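Local atomic coordinates of putative zinc protease (Bordetella pertussis, PDB entry 3IH6), a protein that is probably, as a full-length protein, a zinc-dependent metalloendopeptidase of the M16 family, this chain being a piece that includes an inactive-type M16 domain. Residues His32-Gly37 against Val42-Ala47; Thr49-Thr54 against Lys114-Glu119; Gln134-Pro139 against Arg156-Gln161. All coordinates share one frame; numbering follows the deposited sequence.

Contact 1: His32-Gly37 against Val42-Ala47; sequences HLPAAG and VGLDLA
Leu44 carries its CG anti to the backbone N (chi1 -161°), while Leu33 carries its own anti to the carbonyl carbon (chi1 -59°), and between them these settings bring the two CD2 methyls to 3.9 Å of each other. The routes to that point differ. The CB of Leu44 leaves the helix in the direction of residues 32-37, whereas the CB of Leu33 leaves the loop to one side, and its CD2 branch then turns back to the helix.

The same methyl of Leu44 also reaches the proline ring: its CD2 lies 3.6 Å from CD of Pro34, the closest approach between the segments. A third neighbour is backbone, since O of His32 is 4.0 Å from CD2 of Leu44. One methyl is therefore received by three consecutive residues spanning the strand end and the loop start, and Leu44 supplies more than half of the 113 Å² buried here. With CA of Leu33 and CA of Leu44 7.5 Å apart, side chains rather than backbones make the contact, which is apolar.

Tyr180 of helix 170-180 packs on both Pro34 and Leu44, and Phe41, one turn earlier in the helix, lies against Leu33. On the neighbouring helix position, Asp45 is gripped through OD2 by Trp128 and through OD1 by N of Ser1, a tag residue.

The arrangement is a strand-loop-helix connection: strand 26-32 leaves the antiparallel sheet, and the loop after it folds back on helix 39-52, as suits the alpha/beta architecture of M16 peptidase domains.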
loop_
_atom_site.group_PDB
_atom_site.type_symbol
_atom_site.label_atom_id
_atom_site.label_comp_id
_atom_site.label_asym_id
_atom_site.label_seq_id
_atom_site.Cartn_x
_atom_site.Cartn_y
_atom_site.Cartn_z
ATOM N N HIS E 32 8.423 12.055 -28.086
ATOM C CA HIS E 32 8.753 12.988 -26.990
ATOM C C HIS E 32 7.594 13.795 -26.400
ATOM O O HIS E 32 6.625 14.070 -27.087
ATOM C CB HIS E 32 9.979 13.875 -27.283
ATOM C CG HIS E 32 9.737 14.985 -28.261
ATOM N ND1 HIS E 32 10.122 14.900 -29.585
ATOM C CD2 HIS E 32 9.240 16.237 -28.094
ATOM C CE1 HIS E 32 9.857 16.049 -30.196
ATOM N NE2 HIS E 32 9.324 16.878 -29.314
ATOM N N LEU E 33 7.705 14.162 -25.123
ATOM C CA LEU E 33 6.670 14.963 -24.445
ATOM C C LEU E 33 6.874 16.445 -24.707
ATOM O O LEU E 33 8.003 16.859 -24.894
ATOM C CB LEU E 33 6.711 14.730 -22.916
ATOM C CG LEU E 33 6.497 13.287 -22.414
ATOM C CD1 LEU E 33 6.788 13.136 -20.930
ATOM C CD2 LEU E 33 5.123 12.764 -22.765
ATOM N N PRO E 34 5.784 17.249 -24.692
ATOM C CA PRO E 34 5.889 18.700 -24.495
ATOM C C PRO E 34 6.524 18.992 -23.133
ATOM O O PRO E 34 6.527 18.125 -22.252
ATOM C CB PRO E 34 4.421 19.167 -24.400
ATOM C CG PRO E 34 3.614 18.076 -25.017
ATOM C CD PRO E 34 4.386 16.803 -24.859
ATOM N N ALA E 35 7.032 20.209 -22.975
ATOM C CA ALA E 35 7.378 20.782 -21.675
ATOM C C ALA E 35 6.207 20.625 -20.704
ATOM O O ALA E 35 5.051 20.709 -21.118
ATOM C CB ALA E 35 7.723 22.243 -21.865
ATOM N N ALA E 36 6.502 20.352 -19.432
ATOM C CA ALA E 36 5.459 20.096 -18.417
ATOM C C ALA E 36 4.628 21.346 -18.112
ATOM O O ALA E 36 3.484 21.238 -17.665
ATOM C CB ALA E 36 6.080 19.540 -17.110
ATOM N N GLY E 37 5.219 22.523 -18.354
ATOM C CA GLY E 37 4.526 23.797 -18.199
ATOM C C GLY E 37 3.586 24.166 -19.346
ATOM O O GLY E 37 2.778 25.118 -19.231
ATOM N N VAL E 42 -0.668 18.048 -20.522
ATOM C CA VAL E 42 -1.760 17.205 -20.050
ATOM C C VAL E 42 -2.573 16.611 -21.170
ATOM O O VAL E 42 -3.111 15.489 -21.007
ATOM C CB VAL E 42 -2.671 17.822 -18.974
ATOM C CG1 VAL E 42 -1.852 18.222 -17.793
ATOM C CG2 VAL E 42 -3.449 18.962 -19.501
ATOM N N GLY E 43 -2.633 17.315 -22.308
ATOM C CA GLY E 43 -3.316 16.808 -23.486
ATOM C C GLY E 43 -2.756 15.429 -23.824
ATOM O O GLY E 43 -3.482 14.453 -23.992
ATOM N N LEU E 44 -1.445 15.349 -23.890
ATOM C CA LEU E 44 -0.796 14.118 -24.274
ATOM C C LEU E 44 -0.918 13.081 -23.162
ATOM O O LEU E 44 -0.957 11.870 -23.425
ATOM C CB LEU E 44 0.669 14.383 -24.617
ATOM C CG LEU E 44 1.394 13.320 -25.453
ATOM C CD1 LEU E 44 0.637 12.929 -26.685
ATOM C CD2 LEU E 44 2.806 13.750 -25.792
ATOM N N ASP E 45 -1.005 13.564 -21.931
ATOM C CA ASP E 45 -1.171 12.704 -20.755
ATOM C C ASP E 45 -2.539 11.998 -20.925
ATOM O O ASP E 45 -2.621 10.758 -20.976
ATOM C CB ASP E 45 -1.126 13.619 -19.523
ATOM C CG ASP E 45 -0.766 12.897 -18.237
ATOM O OD1 ASP E 45 -0.411 11.706 -18.303
ATOM O OD2 ASP E 45 -0.826 13.557 -17.153
ATOM N N LEU E 46 -3.596 12.787 -21.124
ATOM C CA LEU E 46 -4.971 12.252 -21.310
ATOM C C LEU E 46 -5.096 11.355 -22.549
ATOM O O LEU E 46 -5.713 10.311 -22.479
ATOM C CB LEU E 46 -5.975 13.384 -21.377
ATOM C CG LEU E 46 -6.039 14.255 -20.114
ATOM C CD1 LEU E 46 -6.815 15.558 -20.399
ATOM C CD2 LEU E 46 -6.649 13.421 -18.985
ATOM N N ALA E 47 -4.473 11.776 -23.659
ATOM C CA ALA E 47 -4.436 11.019 -24.903
ATOM C C ALA E 47 -3.877 9.610 -24.738
ATOM O O ALA E 47 -4.439 8.640 -25.285
ATOM C CB ALA E 47 -3.622 11.753 -25.910
#

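Contact 2: Thr49-Thr54 against Lys114-Glu119; sequences TILADT and KPFSQE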
loop_
_atom_site.group_PDB
_atom_site.type_symbol
_atom_site.label_atom_id
_atom_site.label_comp_id
_atom_site.label_asym_id
_atom_site.label_seq_id
_atom_site.Cartn_x
_atom_site.Cartn_y
_atom_site.Cartn_z
ATOM N N THR E 49 -3.911 7.680 -22.311
ATOM C CA THR E 49 -4.922 6.841 -21.648
ATOM C C THR E 49 -6.028 6.464 -22.627
ATOM O O THR E 49 -6.526 5.343 -22.587
ATOM C CB THR E 49 -5.608 7.601 -20.489
ATOM O OG1 THR E 49 -4.680 7.885 -19.466
ATOM C CG2 THR E 49 -6.752 6.809 -19.885
ATOM N N ILE E 50 -6.422 7.403 -23.494
ATOM C CA ILE E 50 -7.426 7.084 -24.492
ATOM C C ILE E 50 -6.880 6.035 -25.457
ATOM O O ILE E 50 -7.608 5.160 -25.862
ATOM C CB ILE E 50 -7.869 8.315 -25.295
ATOM C CG1 ILE E 50 -8.652 9.300 -24.399
ATOM C CG2 ILE E 50 -8.652 7.874 -26.581
ATOM C CD1 ILE E 50 -8.766 10.709 -24.997
ATOM N N LEU E 51 -5.610 6.143 -25.818
ATOM C CA LEU E 51 -4.976 5.234 -26.775
ATOM C C LEU E 51 -4.673 3.862 -26.249
ATOM O O LEU E 51 -4.678 2.871 -27.011
ATOM C CB LEU E 51 -3.650 5.845 -27.324
ATOM C CG LEU E 51 -3.940 7.155 -28.076
ATOM C CD1 LEU E 51 -2.733 8.062 -28.087
ATOM C CD2 LEU E 51 -4.489 6.891 -29.486
ATOM N N ALA E 52 -4.375 3.778 -24.967
ATOM C CA ALA E 52 -3.689 2.585 -24.470
ATOM C C ALA E 52 -4.390 1.833 -23.382
ATOM O O ALA E 52 -4.081 0.695 -23.163
ATOM C CB ALA E 52 -2.235 2.944 -24.042
ATOM N N ASP E 53 -5.356 2.450 -22.719
ATOM C CA ASP E 53 -5.986 1.884 -21.509
ATOM C C ASP E 53 -7.395 1.299 -21.714
ATOM O O ASP E 53 -8.301 1.997 -22.249
ATOM C CB ASP E 53 -6.010 2.998 -20.459
ATOM C CG ASP E 53 -6.481 2.529 -19.117
ATOM O OD1 ASP E 53 -6.048 1.454 -18.694
ATOM O OD2 ASP E 53 -7.272 3.257 -18.475
ATOM N N THR E 54 -7.580 0.047 -21.274
ATOM C CA THR E 54 -8.825 -0.773 -21.453
ATOM C C THR E 54 -9.069 -1.235 -22.906
ATOM O O THR E 54 -8.593 -0.602 -23.865
ATOM C CB THR E 54 -10.153 -0.076 -20.981
ATOM O OG1 THR E 54 -10.641 0.733 -22.054
ATOM C CG2 THR E 54 -9.933 0.785 -19.709
ATOM N N LYS E 114 -9.299 10.405 -37.269
ATOM C CA LYS E 114 -10.052 9.575 -36.350
ATOM C C LYS E 114 -10.144 10.213 -34.928
ATOM O O LYS E 114 -9.706 9.601 -33.962
ATOM C CB LYS E 114 -9.376 8.193 -36.278
ATOM C CG LYS E 114 -10.348 7.020 -36.232
ATOM C CD LYS E 114 -9.591 5.688 -36.343
ATOM C CE LYS E 114 -10.534 4.479 -36.309
ATOM N NZ LYS E 114 -11.343 4.474 -35.066
ATOM N N PRO E 115 -10.712 11.433 -34.816
ATOM C CA PRO E 115 -10.625 12.314 -33.636
ATOM C C PRO E 115 -11.264 11.739 -32.365
ATOM O O PRO E 115 -12.286 11.077 -32.423
ATOM C CB PRO E 115 -11.413 13.549 -34.056
ATOM C CG PRO E 115 -12.409 13.047 -35.026
ATOM C CD PRO E 115 -11.707 11.933 -35.786
ATOM N N PHE E 116 -10.637 11.987 -31.230
ATOM C CA PHE E 116 -11.210 11.647 -29.947
ATOM C C PHE E 116 -12.695 12.072 -29.829
ATOM O O PHE E 116 -13.094 13.170 -30.279
ATOM C CB PHE E 116 -10.382 12.318 -28.838
ATOM C CG PHE E 116 -8.936 11.860 -28.787
ATOM C CD1 PHE E 116 -7.910 12.769 -28.553
ATOM C CD2 PHE E 116 -8.597 10.514 -28.963
ATOM C CE1 PHE E 116 -6.565 12.342 -28.493
ATOM C CE2 PHE E 116 -7.226 10.080 -28.926
ATOM C CZ PHE E 116 -6.233 10.986 -28.701
ATOM N N SER E 117 -13.491 11.197 -29.211
ATOM C CA SER E 117 -14.863 11.491 -28.857
ATOM C C SER E 117 -14.892 12.181 -27.496
ATOM O O SER E 117 -13.931 12.045 -26.707
ATOM C CB SER E 117 -15.640 10.194 -28.735
ATOM O OG SER E 117 -15.199 9.490 -27.570
ATOM N N GLN E 118 -16.000 12.875 -27.211
ATOM C CA GLN E 118 -16.216 13.543 -25.907
ATOM C C GLN E 118 -16.138 12.525 -24.787
ATOM O O GLN E 118 -15.469 12.770 -23.763
ATOM C CB GLN E 118 -17.577 14.278 -25.850
ATOM C CG GLN E 118 -17.771 15.239 -24.662
ATOM C CD GLN E 118 -16.566 16.129 -24.386
ATOM O OE1 GLN E 118 -15.935 16.665 -25.299
ATOM N NE2 GLN E 118 -16.208 16.251 -23.110
ATOM N N GLU E 119 -16.815 11.394 -25.007
ATOM C CA GLU E 119 -16.845 10.246 -24.075
ATOM C C GLU E 119 -15.447 9.682 -23.787
ATOM O O GLU E 119 -15.139 9.259 -22.660
ATOM C CB GLU E 119 -17.755 9.145 -24.671
ATOM C CG GLU E 119 -17.973 7.905 -23.785
ATOM C CD GLU E 119 -18.892 6.869 -24.435
ATOM O OE1 GLU E 119 -19.613 7.239 -25.383
ATOM O OE2 GLU E 119 -18.904 5.686 -24.010
#
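Ile50 sends both of its branches to the ring of Phe116. With CG1 anti to the carbonyl carbon (chi1 -68°) and the chain extended beyond it, CD1 lies over one ring face, 4.0 Å from the ring centroid and 13° off the normal, a CH-pi contact. The second branch, CG2, stands on the same side of the ring plane but outside the ring outline, 3.5 Å from CE2 of Phe116. Leu51, the next residue, meets the edge of the ring near its plane, with CD2 4.2 Å from CE2 of Phe116.

Phe116 lies in the loop ahead of helix 118-136, whose N-cap is Ser117, its OG bonded to N of Glu120. The contact thus joins the end of helix 39-52 to the approach to helix 118-136, elements of the M16-type fold that are distant in sequence, with Leu170 and Ala177 of helix 170-180 also touching the Phe116 side chain.

Beyond Ala52 the chain leaves helical geometry at Asp53, although N of Asp53 still bonds to O of Thr49. Thr54 then turns its hydroxyl back: OG1 donates to O of Asp53 at 2.7 Å, in the carbonyl plane on a lone pair, and is also bonded to N of Ser56.

Contact 3: Gln134-Pro139 against Arg156-Gln161; sequences QTYADP and RLFFLQ
Tyr136 meets the ring of Phe159 at its edge, near the plane, with CE1 of Tyr136 4.4 Å from CE1 of Phe159. One face of Phe159 is occupied by its neighbour, CD2 of Phe158 standing 3.7 Å above the plane over the ring centre, while CE2 of Phe159 lies in the plane of Phe158 at its edge. The two phenylalanine rings are thus turned steeply against each other. Another part of the Phe158 edge faces CB of Tyr136, which is 4.3 Å from CZ of Phe158, and CE2 of Phe158 in turn lies at the edge of the tyrosine ring.

The methyl of Thr135 adds an oblique contact, its CG2 being 3.7 Å from CE1 of Phe158. Phe158 reaches this far because its CG is anti to the backbone N (chi1 179°), which extends the ring from its helix.

Trp132, one turn before Tyr136, stacks with both Tyr136 and Phe158, and its NE1 bonds to O of Phe158. The hydroxyl of Tyr136 finds Gln90 of a neighbouring subunit, another copy of this protein; Leu26 of that subunit packs on Phe159.

The result is an aromatic cluster joining the end of helix 118-136 to the start of helix 157-167 and lying partly at a subunit interface.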
loop_
_atom_site.group_PDB
_atom_site.type_symbol
_atom_site.label_atom_id
_atom_site.label_comp_id
_atom_site.label_asym_id
_atom_site.label_seq_id
_atom_site.Cartn_x
_atom_site.Cartn_y
_atom_site.Cartn_z
ATOM N N GLN E 134 -6.499 10.924 -4.997
ATOM C CA GLN E 134 -5.877 9.926 -4.116
ATOM C C GLN E 134 -4.529 10.419 -3.637
ATOM O O GLN E 134 -4.176 10.220 -2.460
ATOM C CB GLN E 134 -5.787 8.546 -4.782
ATOM C CG GLN E 134 -7.116 7.827 -4.764
ATOM C CD GLN E 134 -7.174 6.655 -5.725
ATOM O OE1 GLN E 134 -6.182 5.978 -5.946
ATOM N NE2 GLN E 134 -8.348 6.407 -6.292
ATOM N N THR E 135 -3.789 11.077 -4.530
ATOM C CA THR E 135 -2.524 11.702 -4.168
ATOM C C THR E 135 -2.704 12.793 -3.137
ATOM O O THR E 135 -2.049 12.792 -2.099
ATOM C CB THR E 135 -1.825 12.297 -5.385
ATOM O OG1 THR E 135 -1.303 11.225 -6.164
ATOM C CG2 THR E 135 -0.680 13.194 -4.966
ATOM N N TYR E 136 -3.620 13.708 -3.431
ATOM C CA TYR E 136 -3.864 14.892 -2.605
ATOM C C TYR E 136 -4.341 14.582 -1.160
ATOM O O TYR E 136 -4.030 15.342 -0.202
ATOM C CB TYR E 136 -4.821 15.816 -3.386
ATOM C CG TYR E 136 -5.374 16.971 -2.598
ATOM C CD1 TYR E 136 -4.585 18.091 -2.320
ATOM C CD2 TYR E 136 -6.694 16.945 -2.124
ATOM C CE1 TYR E 136 -5.101 19.165 -1.592
ATOM C CE2 TYR E 136 -7.212 18.005 -1.399
ATOM C CZ TYR E 136 -6.415 19.114 -1.138
ATOM O OH TYR E 136 -6.938 20.167 -0.407
ATOM N N ALA E 137 -5.043 13.453 -0.971
ATOM C CA ALA E 137 -5.577 13.097 0.350
ATOM C C ALA E 137 -4.523 12.562 1.343
ATOM O O ALA E 137 -4.807 12.379 2.529
ATOM C CB ALA E 137 -6.744 12.115 0.213
ATOM N N ASP E 138 -3.313 12.336 0.840
ATOM C CA ASP E 138 -2.177 11.818 1.615
ATOM C C ASP E 138 -1.060 12.883 1.631
ATOM O O ASP E 138 -0.517 13.224 0.582
ATOM C CB ASP E 138 -1.666 10.505 0.965
ATOM C CG ASP E 138 -0.663 9.743 1.847
ATOM O OD1 ASP E 138 0.125 10.349 2.650
ATOM O OD2 ASP E 138 -0.664 8.507 1.728
ATOM N N PRO E 139 -0.742 13.454 2.812
ATOM C CA PRO E 139 0.423 14.377 2.923
ATOM C C PRO E 139 1.741 13.814 2.333
ATOM O O PRO E 139 2.458 14.543 1.642
ATOM C CB PRO E 139 0.569 14.562 4.437
ATOM C CG PRO E 139 -0.843 14.475 4.944
ATOM C CD PRO E 139 -1.555 13.446 4.048
ATOM N N ARG E 156 3.859 25.167 -8.731
ATOM C CA ARG E 156 2.467 25.359 -9.132
ATOM C C ARG E 156 1.881 24.210 -9.961
ATOM O O ARG E 156 0.689 23.918 -9.833
ATOM C CB ARG E 156 2.270 26.687 -9.874
ATOM C CG ARG E 156 2.427 27.964 -9.013
ATOM C CD ARG E 156 2.494 29.211 -9.894
ATOM N NE ARG E 156 2.892 28.822 -11.248
ATOM C CZ ARG E 156 2.369 29.304 -12.370
ATOM N NH1 ARG E 156 2.798 28.840 -13.549
ATOM N NH2 ARG E 156 1.419 30.236 -12.313
ATOM N N LEU E 157 2.706 23.555 -10.772
ATOM C CA LEU E 157 2.229 22.444 -11.610
ATOM C C LEU E 157 1.335 21.368 -10.928
ATOM O O LEU E 157 0.335 20.897 -11.530
ATOM C CB LEU E 157 3.389 21.810 -12.406
ATOM C CG LEU E 157 4.055 22.757 -13.416
ATOM C CD1 LEU E 157 5.337 22.141 -13.949
ATOM C CD2 LEU E 157 3.085 23.035 -14.548
ATOM N N PHE E 158 1.674 20.955 -9.705
ATOM C CA PHE E 158 0.824 19.981 -8.985
ATOM C C PHE E 158 -0.640 20.386 -9.019
ATOM O O PHE E 158 -1.521 19.561 -9.323
ATOM C CB PHE E 158 1.285 19.752 -7.532
ATOM C CG PHE E 158 0.407 18.789 -6.779
ATOM C CD1 PHE E 158 0.271 17.473 -7.209
ATOM C CD2 PHE E 158 -0.324 19.201 -5.693
ATOM C CE1 PHE E 158 -0.559 16.590 -6.546
ATOM C CE2 PHE E 158 -1.163 18.308 -5.018
ATOM C CZ PHE E 158 -1.275 17.002 -5.454
ATOM N N PHE E 159 -0.912 21.674 -8.782
ATOM C CA PHE E 159 -2.266 22.165 -8.829
ATOM C C PHE E 159 -2.733 22.586 -10.203
ATOM O O PHE E 159 -3.912 22.408 -10.548
ATOM C CB PHE E 159 -2.447 23.317 -7.831
ATOM C CG PHE E 159 -2.227 22.903 -6.432
ATOM C CD1 PHE E 159 -3.211 22.183 -5.747
ATOM C CD2 PHE E 159 -1.025 23.169 -5.806
ATOM C CE1 PHE E 159 -2.994 21.782 -4.438
ATOM C CE2 PHE E 159 -0.819 22.774 -4.506
ATOM C CZ PHE E 159 -1.811 22.075 -3.830
ATOM N N LEU E 160 -1.818 23.146 -10.986
ATOM C CA LEU E 160 -2.172 23.678 -12.290
ATOM C C LEU E 160 -2.548 22.559 -13.254
ATOM O O LEU E 160 -3.523 22.722 -14.006
ATOM C CB LEU E 160 -1.060 24.572 -12.867
ATOM C CG LEU E 160 -1.204 25.122 -14.303
ATOM C CD1 LEU E 160 -2.445 26.012 -14.526
ATOM C CD2 LEU E 160 0.086 25.874 -14.710
ATOM N N GLN E 161 -1.810 21.430 -13.205
ATOM C CA GLN E 161 -2.067 20.294 -14.093
ATOM C C GLN E 161 -3.483 19.799 -13.821
ATOM O O GLN E 161 -4.248 19.559 -14.754
ATOM C CB GLN E 161 -1.033 19.140 -13.949
ATOM C CG GLN E 161 0.464 19.405 -14.340
ATOM C CD GLN E 161 0.702 19.958 -15.751
ATOM O OE1 GLN E 161 -0.122 20.684 -16.294
ATOM N NE2 GLN E 161 1.872 19.635 -16.337
#

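The three contacts follow one another along the chain without overlap. Contacts 1 and 2 lie 15 Å apart between centres and share helix 39-52, the first using its middle and the second its end; Ala47 touches Phe116 and so links them directly. Contact 3 is 17 Å from contact 1 and 24 Å from contact 2, centre to centre. Its 134-139 segment lies at the C-terminal end of helix 118-136, whereas contact 2 uses Phe116 just ahead of that helix, and it meets contact 1 where Gln161 and Leu157 reach Ala36. Contact 3 lies farther out, 20 Å from the chain centre, where two other subunits reach it; contact 2 meets a neighbouring subunit through Glu119 alone.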